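Local coordinates for protein fructose-bisphosphate aldolase (Thermus caldophilus, PDB 2FJK) that belongs to the class II fructose-bisphosphate aldolases, built on a TIM-barrel fold, and holds 1,3-dihydroxyacetonephosphate in its pocket, at residues 157-160 and 161-165. Residues are numbered along the deposited sequence; the frame is centred on the assembly and turned at random.
Sequences EARI and FMERT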
loop_
_atom_site.group_PDB
_atom_site.type_symbol
_atom_site.label_atom_id
_atom_site.label_comp_id
_atom_site.label_asym_id
_atom_site.label_seq_id
_atom_site.Cartn_x
_atom_site.Cartn_y
_atom_site.Cartn_z
ATOM N N GLU A 157 -25.893 34.333 6.279
ATOM C CA GLU A 157 -24.833 33.819 7.138
ATOM C C GLU A 157 -24.021 32.782 6.381
ATOM O O GLU A 157 -22.803 32.707 6.525
ATOM C CB GLU A 157 -25.420 33.167 8.390
ATOM C CG GLU A 157 -25.849 34.130 9.470
ATOM C CD GLU A 157 -26.313 33.408 10.718
ATOM O OE1 GLU A 157 -25.589 32.496 11.173
ATOM O OE2 GLU A 157 -27.396 33.754 11.245
ATOM N N ALA A 158 -24.713 31.978 5.582
ATOM C CA ALA A 158 -24.071 30.929 4.806
ATOM C C ALA A 158 -22.989 31.483 3.882
ATOM O O ALA A 158 -21.847 31.018 3.911
ATOM C CB ALA A 158 -25.120 30.166 3.994
ATOM N N ARG A 159 -23.342 32.471 3.064
ATOM C CA ARG A 159 -22.376 33.064 2.143
ATOM C C ARG A 159 -21.163 33.583 2.899
ATOM O O ARG A 159 -20.019 33.323 2.521
ATOM C CB ARG A 159 -23.003 34.224 1.370
ATOM C CG ARG A 159 -22.019 34.932 0.444
ATOM C CD ARG A 159 -22.542 36.284 -0.006
ATOM N NE ARG A 159 -23.821 36.184 -0.701
ATOM C CZ ARG A 159 -24.438 37.212 -1.279
ATOM N NH1 ARG A 159 -23.893 38.422 -1.247
ATOM N NH2 ARG A 159 -25.602 37.029 -1.889
ATOM N N ILE A 160 -21.430 34.327 3.966
ATOM C CA ILE A 160 -20.374 34.907 4.786
ATOM C C ILE A 160 -19.499 33.842 5.437
ATOM O O ILE A 160 -18.277 33.974 5.471
ATOM C CB ILE A 160 -20.963 35.812 5.884
ATOM C CG1 ILE A 160 -21.749 36.959 5.242
ATOM C CG2 ILE A 160 -19.839 36.368 6.744
ATOM C CD1 ILE A 160 -22.489 37.832 6.227
ATOM N N PHE A 161 -20.130 32.794 5.963
ATOM C CA PHE A 161 -19.400 31.706 6.605
ATOM C C PHE A 161 -18.464 31.086 5.571
ATOM O O PHE A 161 -17.277 30.906 5.825
ATOM C CB PHE A 161 -20.385 30.650 7.122
ATOM C CG PHE A 161 -19.732 29.493 7.827
ATOM C CD1 PHE A 161 -19.031 29.687 9.011
ATOM C CD2 PHE A 161 -19.844 28.201 7.320
ATOM C CE1 PHE A 161 -18.453 28.616 9.683
ATOM C CE2 PHE A 161 -19.270 27.114 7.984
ATOM C CZ PHE A 161 -18.573 27.323 9.168
HETATM N N MSE A 162 -19.015 30.773 4.403
HETATM C CA MSE A 162 -18.255 30.175 3.313
HETATM C C MSE A 162 -17.122 31.065 2.793
HETATM O O MSE A 162 -16.080 30.566 2.374
HETATM C CB MSE A 162 -19.200 29.808 2.166
HETATM C CG MSE A 162 -20.064 28.595 2.467
HETATM SE SE MSE A 162 -18.976 27.035 2.851
HETATM C CE MSE A 162 -18.905 26.302 1.057
ATOM N N GLU A 163 -17.315 32.379 2.814
ATOM C CA GLU A 163 -16.270 33.279 2.347
ATOM C C GLU A 163 -15.152 33.457 3.380
ATOM O O GLU A 163 -13.972 33.426 3.029
ATOM C CB GLU A 163 -16.874 34.634 1.958
ATOM C CG GLU A 163 -17.646 34.591 0.641
ATOM C CD GLU A 163 -18.382 35.888 0.322
ATOM O OE1 GLU A 163 -18.908 36.009 -0.808
ATOM O OE2 GLU A 163 -18.446 36.779 1.197
ATOM N N ARG A 164 -15.513 33.624 4.651
ATOM C CA ARG A 164 -14.511 33.810 5.703
ATOM C C ARG A 164 -13.688 32.538 5.917
ATOM O O ARG A 164 -12.530 32.600 6.330
ATOM C CB ARG A 164 -15.180 34.238 7.010
ATOM C CG ARG A 164 -16.220 35.332 6.845
ATOM C CD ARG A 164 -16.336 36.177 8.101
ATOM N NE ARG A 164 -15.169 36.034 8.968
ATOM C CZ ARG A 164 -15.191 36.215 10.284
ATOM N NH1 ARG A 164 -16.321 36.547 10.889
ATOM N NH2 ARG A 164 -14.079 36.063 10.990
ATOM N N THR A 165 -14.298 31.384 5.665
ATOM C CA THR A 165 -13.589 30.113 5.782
ATOM C C THR A 165 -13.317 29.711 4.335
ATOM O O THR A 165 -13.974 30.206 3.424
ATOM C CB THR A 165 -14.454 29.012 6.439
ATOM O OG1 THR A 165 -15.516 28.640 5.550
ATOM C CG2 THR A 165 -15.044 29.500 7.745
#
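Phe161 N reaches back 2.7 Å to Glu157 O and Met162 N 2.9 Å to Ala158 O, the i to i+4 bonds of an alpha helix, here the last turns of helix 155-164 on the outside of the TIM barrel. Glu163 N adds a more bent bond to Arg159 O, its N-H...O angle 142°. On the inner side, Phe161 holds CG anti to its own N (chi1 -179°), which carries the ring toward strand 128-133, where it meets Ala131 and Leu133, and against Val112 and Thr115 of helix 108-124. Ala158 packs on Ile197 of helix 191-200, and the selenomethionine Met162, folded at chi2 and chi3, rests on Leu170 and Ala203; its CG passes 3.3 Å from Ala158 O. On the exposed side, Arg159 and Glu163 run side by side in the same direction, and the carboxylate of Glu163 lies against the aliphatic part of the arginine, OE1 3.5 Å from Arg159 CG. The charged ends stay apart, with Arg159 NE 4.9 Å from Glu163 OE1, a separation at which the opposite charges could attract only weakly, without a salt bridge. Ile160 and Arg164 also lie alongside each other, Ile160 CG2 3.8 Å from Arg164 CD, while the guanidinium of Arg164 makes a salt bridge with Glu109. At the C-terminal end, Thr165 leaves helical geometry but still grips Phe161 O twice: its N and, at 2.9 Å, its OG1 arrive from opposite faces of the carbonyl plane, and Thr165 CG2 sits 4.0 Å above the plane of the Phe161 ring, offset toward its rim.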